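PDB 2E7V: transmembrane protease from Mus musculus, which probably cleaves proteins at the cell surface as a membrane-bound serine protease, its SEA domain forming part of the extracellular stem rather than the catalytic unit. Local coordinates for residues H8-I13 / V70-M75; V16-A21 / L62-T67; T32-I37 / T57-L62; E38-D43 / L105-S110. One frame throughout, in Å; residues are numbered along the deposited sequence.

Contact 1 (H8-I13 / V70-M75)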
loop_
_atom_site.group_PDB
_atom_site.type_symbol
_atom_site.label_atom_id
_atom_site.label_comp_id
_atom_site.label_asym_id
_atom_site.label_seq_id
_atom_site.Cartn_x
_atom_site.Cartn_y
_atom_site.Cartn_z
ATOM N N HIS A 8 0.547 -5.646 8.765
ATOM C CA HIS A 8 -0.379 -4.595 8.383
ATOM C C HIS A 8 0.259 -3.245 8.623
ATOM O O HIS A 8 1.118 -3.103 9.496
ATOM C CB HIS A 8 -1.699 -4.704 9.166
ATOM C CG HIS A 8 -1.580 -4.409 10.630
ATOM N ND1 HIS A 8 -1.175 -5.349 11.551
ATOM C CD2 HIS A 8 -1.818 -3.273 11.331
ATOM C CE1 HIS A 8 -1.168 -4.807 12.757
ATOM N NE2 HIS A 8 -1.554 -3.547 12.650
ATOM N N SER A 9 -0.153 -2.262 7.830
ATOM C CA SER A 9 0.354 -0.911 7.954
ATOM C C SER A 9 -0.702 0.056 7.455
ATOM O O SER A 9 -1.642 -0.337 6.748
ATOM C CB SER A 9 1.624 -0.740 7.113
ATOM O OG SER A 9 2.488 -1.851 7.284
ATOM N N SER A 10 -0.556 1.318 7.843
ATOM C CA SER A 10 -1.457 2.367 7.391
ATOM C C SER A 10 -0.627 3.183 6.412
ATOM O O SER A 10 0.387 3.785 6.784
ATOM C CB SER A 10 -1.908 3.239 8.559
ATOM O OG SER A 10 -2.734 2.501 9.443
ATOM N N PHE A 11 -1.040 3.168 5.153
ATOM C CA PHE A 11 -0.329 3.875 4.102
ATOM C C PHE A 11 -1.010 5.169 3.722
ATOM O O PHE A 11 -2.224 5.200 3.481
ATOM C CB PHE A 11 -0.273 3.039 2.828
ATOM C CG PHE A 11 0.553 1.800 2.933
ATOM C CD1 PHE A 11 1.923 1.837 2.656
ATOM C CD2 PHE A 11 -0.039 0.581 3.247
ATOM C CE1 PHE A 11 2.687 0.660 2.686
ATOM C CE2 PHE A 11 0.709 -0.583 3.281
ATOM C CZ PHE A 11 2.082 -0.545 2.995
ATOM N N GLN A 12 -0.232 6.233 3.634
ATOM C CA GLN A 12 -0.790 7.502 3.194
ATOM C C GLN A 12 -1.070 7.305 1.695
ATOM O O GLN A 12 -0.184 6.899 0.945
ATOM C CB GLN A 12 0.227 8.631 3.392
ATOM C CG GLN A 12 0.407 9.078 4.839
ATOM C CD GLN A 12 1.772 8.730 5.404
ATOM O OE1 GLN A 12 1.959 7.677 6.023
ATOM N NE2 GLN A 12 2.741 9.614 5.184
ATOM N N ILE A 13 -2.294 7.579 1.256
ATOM C CA ILE A 13 -2.632 7.409 -0.153
ATOM C C ILE A 13 -2.517 8.774 -0.813
ATOM O O ILE A 13 -3.438 9.588 -0.768
ATOM C CB ILE A 13 -4.063 6.822 -0.318
ATOM C CG1 ILE A 13 -4.171 5.498 0.459
ATOM C CG2 ILE A 13 -4.369 6.578 -1.796
ATOM C CD1 ILE A 13 -3.077 4.456 0.107
ATOM N N VAL A 70 -6.001 7.513 3.990
ATOM C CA VAL A 70 -5.042 6.555 4.533
ATOM C C VAL A 70 -5.687 5.191 4.387
ATOM O O VAL A 70 -6.871 5.028 4.683
ATOM C CB VAL A 70 -4.734 6.782 6.018
ATOM C CG1 VAL A 70 -3.998 5.564 6.574
ATOM C CG2 VAL A 70 -3.876 8.008 6.190
ATOM N N ALA A 71 -4.913 4.218 3.919
ATOM C CA ALA A 71 -5.434 2.874 3.730
ATOM C C ALA A 71 -4.807 1.891 4.712
ATOM O O ALA A 71 -3.582 1.817 4.831
ATOM C CB ALA A 71 -5.176 2.421 2.301
ATOM N N ASP A 72 -5.643 1.171 5.451
ATOM C CA ASP A 72 -5.121 0.167 6.367
ATOM C C ASP A 72 -5.074 -1.098 5.516
ATOM O O ASP A 72 -6.096 -1.558 5.001
ATOM C CB ASP A 72 -6.024 -0.011 7.584
ATOM C CG ASP A 72 -6.140 1.262 8.408
ATOM O OD1 ASP A 72 -5.143 2.012 8.511
ATOM O OD2 ASP A 72 -7.225 1.510 8.956
ATOM N N VAL A 73 -3.865 -1.626 5.365
ATOM C CA VAL A 73 -3.588 -2.786 4.515
ATOM C C VAL A 73 -3.014 -4.000 5.244
ATOM O O VAL A 73 -2.081 -3.872 6.054
ATOM C CB VAL A 73 -2.577 -2.365 3.403
ATOM C CG1 VAL A 73 -2.230 -3.552 2.498
ATOM C CG2 VAL A 73 -3.146 -1.207 2.605
ATOM N N VAL A 74 -3.566 -5.177 4.958
ATOM C CA VAL A 74 -3.071 -6.415 5.560
ATOM C C VAL A 74 -2.297 -7.163 4.473
ATOM O O VAL A 74 -2.734 -7.209 3.324
ATOM C CB VAL A 74 -4.223 -7.335 6.061
ATOM C CG1 VAL A 74 -3.681 -8.731 6.354
ATOM C CG2 VAL A 74 -4.846 -6.766 7.336
ATOM N N MET A 75 -1.147 -7.722 4.835
ATOM C CA MET A 75 -0.330 -8.482 3.895
ATOM C C MET A 75 -0.036 -9.849 4.508
ATOM O O MET A 75 0.402 -9.936 5.670
ATOM C CB MET A 75 0.990 -7.746 3.591
ATOM C CG MET A 75 0.832 -6.413 2.832
ATOM S SD MET A 75 2.283 -5.300 3.046
ATOM C CE MET A 75 1.922 -4.714 4.691
#
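S10 and D72 face each other across two antiparallel strands as a non-hydrogen-bonded pair, their CA atoms 4.4 Å apart, and their side chains supply the bond that the backbone lacks at this position. The S10 hydroxyl donates a hydrogen bond to the carboxylate: OG lies 2.6 Å from OD1 of D72, a short bond that meets the oxygen nearly along its C-O axis. Both side chains have the same first torsion, with S10 OG and D72 CG each beside its own backbone N and anti to the carbonyl carbon (chi1 -68° and -62°), which brings hydroxyl and carboxylate together on the face also occupied by V70. There the CB of S10 lies 3.7 Å from V70 CG1.

The face of F11, A71 and V73 is mostly apolar, with S9 as its exception. The side chains of F11 and V73 lie nearly perpendicular, ring atom CD2 of F11 being 3.6 Å from V73 CG2, while the CD1 methyl of I13 rests 3.7 Å from the CB of A71. M75 bends at chi3 (-77°), and its CE comes back beside S9 OG.

Two pairs of backbone bonds fix the register: S9 and V73 bond reciprocally, as do F11 and A71.

The strands lie centrally in the four-stranded sheet, with 54-65 bordering 68-78 and 106-107 bordering 4-14. Helix 28-46 packs on the face of F11, A71 and V73, I37 touching I13 and A71 and I41 touching V73; on the face of S10, V70 and D72, R63 forms a salt bridge with D72.

Contact 2 (V16-A21 / L62-T67); sequences VEYTEA and LRKEGT
Y18 lays its ring over the aliphatic root of K64. The CB of K64 stands 3.3 Å from the centroid of the Y18 ring and only 6° off the normal, a CH-pi contact centred on one face. Beyond CB the lysine runs out past one side of the ring, its CD 3.7 Å from Y18 CD2, before bends at chi3 and chi4 carry the ammonium group away. K64 NZ ends 5.7 Å from the Y18 centroid, so any cation-pi attraction is weak at most. Near the ring plane, the edge at CE1 approaches the carbonyl oxygen of L62. The backbone adds one direct bond between the segments: Y18 N donates to T67 O over 3.0 Å. With CG anti to the backbone N (chi1 -172°), the ring projects from this tether across K64.

A second shell holds the far end of the tyrosine. Its OH is hydrogen-bonded to N23 OD1, and V69 of strand 68-78 also touches the side chain. The lysine is placed by its strand: K64 directs its CB toward Y18, whereas the neighbouring R63 points the other way and packs on V70 of strand 68-78.

This surface contact thus joins segment 16-21 to the end of strand 54-65 and the turn beyond it. Its chemistry suggests that attraction probably rests mainly on dispersion between methylene and ring, with one backbone bond giving direction and the lysine's charge likely adding little.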
loop_
_atom_site.group_PDB
_atom_site.type_symbol
_atom_site.label_atom_id
_atom_site.label_comp_id
_atom_site.label_asym_id
_atom_site.label_seq_id
_atom_site.Cartn_x
_atom_site.Cartn_y
_atom_site.Cartn_z
ATOM N N VAL A 16 -5.014 11.796 -3.538
ATOM C CA VAL A 16 -6.428 11.425 -3.596
ATOM C C VAL A 16 -7.178 12.146 -2.480
ATOM O O VAL A 16 -6.846 12.014 -1.301
ATOM C CB VAL A 16 -6.650 9.906 -3.417
ATOM C CG1 VAL A 16 -8.130 9.586 -3.546
ATOM C CG2 VAL A 16 -5.850 9.131 -4.434
ATOM N N GLU A 17 -8.177 12.934 -2.855
ATOM C CA GLU A 17 -8.960 13.642 -1.856
ATOM C C GLU A 17 -9.987 12.672 -1.303
ATOM O O GLU A 17 -10.546 11.866 -2.044
ATOM C CB GLU A 17 -9.675 14.846 -2.478
ATOM C CG GLU A 17 -10.581 15.594 -1.504
ATOM C CD GLU A 17 -11.265 16.802 -2.138
ATOM O OE1 GLU A 17 -12.169 17.375 -1.500
ATOM O OE2 GLU A 17 -10.896 17.178 -3.271
ATOM N N TYR A 18 -10.222 12.734 -0.002
ATOM C CA TYR A 18 -11.212 11.865 0.612
ATOM C C TYR A 18 -12.588 12.467 0.313
ATOM O O TYR A 18 -12.839 13.625 0.627
ATOM C CB TYR A 18 -10.997 11.792 2.128
ATOM C CG TYR A 18 -11.865 10.765 2.808
ATOM C CD1 TYR A 18 -11.433 9.441 2.962
ATOM C CD2 TYR A 18 -13.137 11.097 3.263
ATOM C CE1 TYR A 18 -12.258 8.478 3.555
ATOM C CE2 TYR A 18 -13.966 10.144 3.851
ATOM C CZ TYR A 18 -13.524 8.841 3.995
ATOM O OH TYR A 18 -14.357 7.910 4.578
ATOM N N THR A 19 -13.464 11.685 -0.307
ATOM C CA THR A 19 -14.816 12.139 -0.648
ATOM C C THR A 19 -15.815 11.205 0.035
ATOM O O THR A 19 -15.428 10.137 0.493
ATOM C CB THR A 19 -15.031 12.094 -2.161
ATOM O OG1 THR A 19 -14.775 10.765 -2.643
ATOM C CG2 THR A 19 -14.087 13.068 -2.855
ATOM N N GLU A 20 -17.091 11.587 0.098
ATOM C CA GLU A 20 -18.094 10.751 0.764
ATOM C C GLU A 20 -18.153 9.315 0.269
ATOM O O GLU A 20 -18.335 8.382 1.059
ATOM C CB GLU A 20 -19.483 11.377 0.648
ATOM C CG GLU A 20 -19.676 12.529 1.591
ATOM C CD GLU A 20 -19.461 12.109 3.028
ATOM O OE1 GLU A 20 -20.390 11.519 3.622
ATOM O OE2 GLU A 20 -18.355 12.354 3.556
ATOM N N ALA A 21 -18.014 9.133 -1.036
ATOM C CA ALA A 21 -18.047 7.799 -1.607
ATOM C C ALA A 21 -17.076 6.878 -0.879
ATOM O O ALA A 21 -17.292 5.671 -0.827
ATOM C CB ALA A 21 -17.695 7.849 -3.092
ATOM N N LEU A 62 -10.412 2.267 4.249
ATOM C CA LEU A 62 -9.872 3.545 3.816
ATOM C C LEU A 62 -10.326 4.542 4.853
ATOM O O LEU A 62 -11.514 4.642 5.155
ATOM C CB LEU A 62 -10.432 3.935 2.446
ATOM C CG LEU A 62 -9.991 3.023 1.303
ATOM C CD1 LEU A 62 -10.683 3.433 0.004
ATOM C CD2 LEU A 62 -8.469 3.093 1.162
ATOM N N ARG A 63 -9.381 5.268 5.418
ATOM C CA ARG A 63 -9.735 6.231 6.431
ATOM C C ARG A 63 -9.394 7.619 5.968
ATOM O O ARG A 63 -8.546 7.819 5.099
ATOM C CB ARG A 63 -9.020 5.909 7.759
ATOM C CG ARG A 63 -9.572 4.669 8.442
ATOM C CD ARG A 63 -8.900 4.361 9.781
ATOM N NE ARG A 63 -7.489 4.016 9.627
ATOM C CZ ARG A 63 -6.484 4.881 9.721
ATOM N NH1 ARG A 63 -6.723 6.162 9.975
ATOM N NH2 ARG A 63 -5.234 4.462 9.567
ATOM N N LYS A 64 -10.093 8.579 6.543
ATOM C CA LYS A 64 -9.867 9.972 6.237
ATOM C C LYS A 64 -8.991 10.578 7.325
ATOM O O LYS A 64 -9.284 10.456 8.511
ATOM C CB LYS A 64 -11.209 10.703 6.170
ATOM C CG LYS A 64 -11.139 12.191 6.456
ATOM C CD LYS A 64 -12.532 12.815 6.457
ATOM C CE LYS A 64 -13.491 12.032 7.351
ATOM N NZ LYS A 64 -12.909 11.763 8.702
ATOM N N GLU A 65 -7.894 11.197 6.912
ATOM C CA GLU A 65 -6.984 11.878 7.827
ATOM C C GLU A 65 -6.785 13.244 7.191
ATOM O O GLU A 65 -6.246 13.348 6.085
ATOM C CB GLU A 65 -5.647 11.137 7.948
ATOM C CG GLU A 65 -5.725 9.885 8.816
ATOM C CD GLU A 65 -4.361 9.353 9.227
ATOM O OE1 GLU A 65 -4.324 8.377 10.005
ATOM O OE2 GLU A 65 -3.331 9.904 8.778
ATOM N N GLY A 66 -7.228 14.290 7.884
ATOM C CA GLY A 66 -7.133 15.623 7.323
ATOM C C GLY A 66 -8.156 15.604 6.204
ATOM O O GLY A 66 -9.329 15.321 6.447
ATOM N N THR A 67 -7.721 15.887 4.982
ATOM C CA THR A 67 -8.618 15.850 3.831
ATOM C C THR A 67 -8.125 14.752 2.903
ATOM O O THR A 67 -8.744 14.465 1.877
ATOM C CB THR A 67 -8.621 17.177 3.056
ATOM O OG1 THR A 67 -7.289 17.487 2.625
ATOM C CG2 THR A 67 -9.161 18.295 3.926
#

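Contact 3 (T32-I37 / T57-L62); sequences TLSERI and THVVKL
V59 points its side chain from strand 57-62 at helix 32-37, and each of its carbons has a partner there. V59 CB lies 3.7 Å from S34 OG. The CG1 branch of V59, anti to the backbone N (chi1 169°), comes nearer still, 3.5 Å from S34 OG. The other branch, CG2, turns along the helix to I37: it meets I37 CG2 at 3.8 Å, where the two side chains are almost perpendicular, and also touches the backbone oxygen of S34.

L62 extends the contact toward the helix's earlier turn. Its CD1 touches both L33 CD2, 3.9 Å away, and S34 OG, 3.8 Å away. The short segment axes approach to 7.8 Å at 143°, and at their nearest backbone point the CA atoms of S34 and V59 are 5.9 Å apart, a closeness consistent with a small serine facing the strand. Between V59 and L62, V60 and K61 form a classic beta bulge opposite D72.

Buried among methyl groups, S34 OG is hydrogen-bonded to Y30 O one helical turn back. That satisfies the polar atom within its own helix. These two segments join by van der Waals packing, while E38, next along the helix, bonds V59 N.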
loop_
_atom_site.group_PDB
_atom_site.type_symbol
_atom_site.label_atom_id
_atom_site.label_comp_id
_atom_site.label_asym_id
_atom_site.label_seq_id
_atom_site.Cartn_x
_atom_site.Cartn_y
_atom_site.Cartn_z
ATOM N N THR A 32 -12.561 0.617 -6.430
ATOM C CA THR A 32 -11.562 0.800 -7.480
ATOM C C THR A 32 -10.248 1.321 -6.902
ATOM O O THR A 32 -9.166 0.928 -7.350
ATOM C CB THR A 32 -12.059 1.748 -8.612
ATOM O OG1 THR A 32 -12.266 3.063 -8.094
ATOM C CG2 THR A 32 -13.361 1.234 -9.196
ATOM N N LEU A 33 -10.333 2.190 -5.899
ATOM C CA LEU A 33 -9.123 2.695 -5.264
ATOM C C LEU A 33 -8.469 1.555 -4.462
ATOM O O LEU A 33 -7.247 1.401 -4.480
ATOM C CB LEU A 33 -9.432 3.872 -4.332
ATOM C CG LEU A 33 -8.217 4.323 -3.514
ATOM C CD1 LEU A 33 -7.093 4.713 -4.473
ATOM C CD2 LEU A 33 -8.583 5.480 -2.591
ATOM N N SER A 34 -9.283 0.766 -3.761
ATOM C CA SER A 34 -8.767 -0.360 -2.978
ATOM C C SER A 34 -8.125 -1.403 -3.883
ATOM O O SER A 34 -7.098 -1.991 -3.546
ATOM C CB SER A 34 -9.894 -1.021 -2.172
ATOM O OG SER A 34 -10.218 -0.243 -1.039
ATOM N N GLU A 35 -8.734 -1.614 -5.041
ATOM C CA GLU A 35 -8.236 -2.584 -6.004
ATOM C C GLU A 35 -6.906 -2.127 -6.601
ATOM O O GLU A 35 -6.006 -2.938 -6.801
ATOM C CB GLU A 35 -9.282 -2.789 -7.103
ATOM C CG GLU A 35 -8.845 -3.663 -8.251
ATOM C CD GLU A 35 -9.959 -3.842 -9.261
ATOM O OE1 GLU A 35 -10.976 -4.491 -8.918
ATOM O OE2 GLU A 35 -9.822 -3.321 -10.391
ATOM N N ARG A 36 -6.782 -0.829 -6.875
ATOM C CA ARG A 36 -5.547 -0.282 -7.440
ATOM C C ARG A 36 -4.407 -0.417 -6.430
ATOM O O ARG A 36 -3.285 -0.809 -6.776
ATOM C CB ARG A 36 -5.747 1.190 -7.820
ATOM C CG ARG A 36 -4.474 1.937 -8.239
ATOM C CD ARG A 36 -3.738 1.244 -9.386
ATOM N NE ARG A 36 -2.470 1.902 -9.727
ATOM C CZ ARG A 36 -1.498 1.315 -10.427
ATOM N NH1 ARG A 36 -1.649 0.072 -10.859
ATOM N NH2 ARG A 36 -0.359 1.958 -10.679
ATOM N N ILE A 37 -4.707 -0.093 -5.178
ATOM C CA ILE A 37 -3.727 -0.189 -4.102
ATOM C C ILE A 37 -3.272 -1.644 -3.907
ATOM O O ILE A 37 -2.071 -1.914 -3.733
ATOM C CB ILE A 37 -4.319 0.393 -2.784
ATOM C CG1 ILE A 37 -4.418 1.919 -2.911
ATOM C CG2 ILE A 37 -3.441 0.011 -1.584
ATOM C CD1 ILE A 37 -5.252 2.585 -1.841
ATOM N N THR A 57 -2.721 -9.607 -0.528
ATOM C CA THR A 57 -2.943 -8.415 0.273
ATOM C C THR A 57 -4.357 -7.876 0.096
ATOM O O THR A 57 -5.062 -8.210 -0.864
ATOM C CB THR A 57 -1.949 -7.311 -0.116
ATOM O OG1 THR A 57 -2.048 -6.219 0.805
ATOM C CG2 THR A 57 -2.240 -6.805 -1.526
ATOM N N HIS A 58 -4.774 -7.041 1.035
ATOM C CA HIS A 58 -6.094 -6.454 0.945
ATOM C C HIS A 58 -6.251 -5.260 1.857
ATOM O O HIS A 58 -5.746 -5.235 2.989
ATOM C CB HIS A 58 -7.174 -7.503 1.239
ATOM C CG HIS A 58 -7.320 -7.857 2.688
ATOM N ND1 HIS A 58 -8.375 -7.414 3.456
ATOM C CD2 HIS A 58 -6.576 -8.653 3.493
ATOM C CE1 HIS A 58 -8.278 -7.925 4.671
ATOM N NE2 HIS A 58 -7.196 -8.680 4.721
ATOM N N VAL A 59 -6.926 -4.255 1.319
ATOM C CA VAL A 59 -7.213 -3.026 2.030
ATOM C C VAL A 59 -8.357 -3.368 2.993
ATOM O O VAL A 59 -9.431 -3.796 2.565
ATOM C CB VAL A 59 -7.649 -1.924 1.022
ATOM C CG1 VAL A 59 -8.221 -0.721 1.752
ATOM C CG2 VAL A 59 -6.461 -1.514 0.160
ATOM N N VAL A 60 -8.116 -3.208 4.292
ATOM C CA VAL A 60 -9.141 -3.512 5.289
ATOM C C VAL A 60 -10.086 -2.333 5.431
ATOM O O VAL A 60 -11.232 -2.486 5.842
ATOM C CB VAL A 60 -8.521 -3.846 6.655
ATOM C CG1 VAL A 60 -7.613 -5.053 6.521
ATOM C CG2 VAL A 60 -7.762 -2.663 7.181
ATOM N N LYS A 61 -9.588 -1.147 5.106
ATOM C CA LYS A 61 -10.412 0.046 5.145
ATOM C C LYS A 61 -9.655 1.293 4.737
ATOM O O LYS A 61 -8.420 1.353 4.818
ATOM C CB LYS A 61 -11.052 0.233 6.522
ATOM C CG LYS A 61 -10.269 1.025 7.530
ATOM C CD LYS A 61 -11.212 1.474 8.642
ATOM C CE LYS A 61 -12.386 2.271 8.072
ATOM N NZ LYS A 61 -13.390 2.679 9.105
ATOM N N LEU A 62 -10.412 2.267 4.249
ATOM C CA LEU A 62 -9.872 3.545 3.816
ATOM C C LEU A 62 -10.326 4.542 4.853
ATOM O O LEU A 62 -11.514 4.642 5.155
ATOM C CB LEU A 62 -10.432 3.935 2.446
ATOM C CG LEU A 62 -9.991 3.023 1.303
ATOM C CD1 LEU A 62 -10.683 3.433 0.004
ATOM C CD2 LEU A 62 -8.469 3.093 1.162
#

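Contact 4 (E38-D43 / L105-S110)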
loop_
_atom_site.group_PDB
_atom_site.type_symbol
_atom_site.label_atom_id
_atom_site.label_comp_id
_atom_site.label_asym_id
_atom_site.label_seq_id
_atom_site.Cartn_x
_atom_site.Cartn_y
_atom_site.Cartn_z
ATOM N N GLU A 38 -4.221 -2.576 -3.959
ATOM C CA GLU A 38 -3.907 -4.004 -3.806
ATOM C C GLU A 38 -3.061 -4.529 -4.971
ATOM O O GLU A 38 -2.165 -5.360 -4.787
ATOM C CB GLU A 38 -5.207 -4.819 -3.680
ATOM C CG GLU A 38 -5.869 -4.669 -2.306
ATOM C CD GLU A 38 -7.319 -5.132 -2.262
ATOM O OE1 GLU A 38 -7.969 -4.924 -1.207
ATOM O OE2 GLU A 38 -7.806 -5.699 -3.271
ATOM N N ALA A 39 -3.345 -4.030 -6.171
ATOM C CA ALA A 39 -2.602 -4.430 -7.358
ATOM C C ALA A 39 -1.168 -3.927 -7.283
ATOM O O ALA A 39 -0.234 -4.635 -7.660
ATOM C CB ALA A 39 -3.274 -3.871 -8.601
ATOM N N MET A 40 -1.003 -2.700 -6.808
ATOM C CA MET A 40 0.311 -2.083 -6.687
ATOM C C MET A 40 1.186 -2.857 -5.715
ATOM O O MET A 40 2.336 -3.184 -6.021
ATOM C CB MET A 40 0.177 -0.620 -6.237
ATOM C CG MET A 40 -0.406 0.303 -7.323
ATOM S SD MET A 40 -0.520 2.031 -6.836
ATOM C CE MET A 40 1.222 2.416 -6.699
ATOM N N ILE A 41 0.648 -3.141 -4.538
ATOM C CA ILE A 41 1.392 -3.881 -3.525
ATOM C C ILE A 41 1.722 -5.280 -4.044
ATOM O O ILE A 41 2.856 -5.757 -3.892
ATOM C CB ILE A 41 0.587 -3.965 -2.201
ATOM C CG1 ILE A 41 0.532 -2.578 -1.552
ATOM C CG2 ILE A 41 1.229 -4.970 -1.246
ATOM C CD1 ILE A 41 -0.457 -2.477 -0.391
ATOM N N THR A 42 0.748 -5.924 -4.677
ATOM C CA THR A 42 0.955 -7.270 -5.219
ATOM C C THR A 42 2.076 -7.269 -6.263
ATOM O O THR A 42 2.961 -8.126 -6.227
ATOM C CB THR A 42 -0.343 -7.827 -5.856
ATOM O OG1 THR A 42 -1.372 -7.900 -4.853
ATOM C CG2 THR A 42 -0.112 -9.229 -6.436
ATOM N N ASP A 43 2.039 -6.309 -7.186
ATOM C CA ASP A 43 3.070 -6.208 -8.221
ATOM C C ASP A 43 4.473 -6.015 -7.615
ATOM O O ASP A 43 5.440 -6.613 -8.084
ATOM C CB ASP A 43 2.781 -5.038 -9.164
ATOM C CG ASP A 43 1.629 -5.316 -10.116
ATOM O OD1 ASP A 43 1.085 -4.340 -10.674
ATOM O OD2 ASP A 43 1.275 -6.498 -10.320
ATOM N N LEU A 105 5.372 5.727 5.030
ATOM C CA LEU A 105 4.715 4.537 4.528
ATOM C C LEU A 105 3.628 5.156 3.655
ATOM O O LEU A 105 2.620 5.669 4.157
ATOM C CB LEU A 105 4.096 3.731 5.671
ATOM C CG LEU A 105 5.092 2.837 6.410
ATOM C CD1 LEU A 105 4.599 2.540 7.816
ATOM C CD2 LEU A 105 5.277 1.555 5.613
ATOM N N GLU A 106 3.856 5.125 2.348
ATOM C CA GLU A 106 2.928 5.711 1.394
ATOM C C GLU A 106 2.810 4.910 0.109
ATOM O O GLU A 106 3.627 4.038 -0.187
ATOM C CB GLU A 106 3.376 7.137 1.053
ATOM C CG GLU A 106 4.792 7.201 0.457
ATOM C CD GLU A 106 5.319 8.625 0.291
ATOM O OE1 GLU A 106 5.048 9.462 1.168
ATOM O OE2 GLU A 106 6.031 8.904 -0.706
ATOM N N ILE A 107 1.766 5.228 -0.648
ATOM C CA ILE A 107 1.471 4.597 -1.924
ATOM C C ILE A 107 0.805 5.672 -2.776
ATOM O O ILE A 107 -0.147 6.316 -2.320
ATOM C CB ILE A 107 0.469 3.433 -1.762
ATOM C CG1 ILE A 107 1.043 2.369 -0.818
ATOM C CG2 ILE A 107 0.140 2.827 -3.137
ATOM C CD1 ILE A 107 0.150 1.158 -0.641
ATOM N N ALA A 108 1.299 5.876 -3.996
ATOM C CA ALA A 108 0.707 6.871 -4.893
ATOM C C ALA A 108 0.033 6.200 -6.094
ATOM O O ALA A 108 0.707 5.749 -7.016
ATOM C CB ALA A 108 1.777 7.857 -5.376
ATOM N N PRO A 109 -1.311 6.109 -6.089
ATOM C CA PRO A 109 -2.021 5.485 -7.212
ATOM C C PRO A 109 -1.595 6.203 -8.485
ATOM O O PRO A 109 -1.457 5.588 -9.536
ATOM C CB PRO A 109 -3.495 5.717 -6.865
ATOM C CG PRO A 109 -3.492 5.687 -5.380
ATOM C CD PRO A 109 -2.252 6.501 -5.025
ATOM N N SER A 110 -1.405 7.519 -8.369
ATOM C CA SER A 110 -0.919 8.346 -9.471
ATOM C C SER A 110 0.116 9.337 -8.929
ATOM O O SER A 110 -0.074 9.932 -7.863
ATOM C CB SER A 110 -2.051 9.116 -10.138
ATOM O OG SER A 110 -1.587 9.682 -11.356
#
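Helix 38-43 meets the segment around strand 106-107 through apolar side-chain packing, close to the centre of the domain, with M40 and I41 on the helix side and I107 as their common partner. I107 divides its two branches between them. Its CG2 methyl lies 3.7 Å from M40 CE, and its CD1 is the same 3.7 Å from I41 CD1. The approaches differ: M40 and I107 run alongside one another, pointing opposite ways, whereas I41 lies roughly crosswise to I107.

The methionine reaches farther along the segment than the isoleucine. Its chain is extended through chi2 and then bends at chi3 (66°), which brings M40 CE to 3.4 Å from the carbonyl O of A108, while SD lies 3.8 Å from the CA of P109.

These residues belong to an alpha/beta sandwich of the kind expected for a SEA domain, in which helix 28-46 packs against one face of a mixed sheet. Strand 106-107 is an outermost strand of that sheet, parallel to 4-14, and backbone bonds join I107 to both Q12 and L14. Its side chain also touches F11 and I37.

Around the contact, P109 packs on I13 of strand 4-14 and on L33 and R36, one to two turns earlier in the helix than M40. I41 also reaches T57 on strand 54-65.

Contact 1 is the backbone-bonded centre of the sheet, while contacts 3 and 4 set helix 28-46 against its two outermost strands, 54-65 and 106-107, by side-chain packing. Contact 2 is the surface member, its centre about 17 Å from that of contact 4. L62 belongs to both contacts 2 and 3, so strand 54-65 passes from buried packing to solvent-facing chemistry. Polar chemistry differs too: contact 1 combines reciprocal backbone bonds with a hydroxyl-carboxylate pair, whereas contact 2 has one backbone bond and keeps its lysine charge beyond the tyrosine face. E38, in segment 38-43, gives contacts 3 and 4 a polar link beside two apolar interfaces.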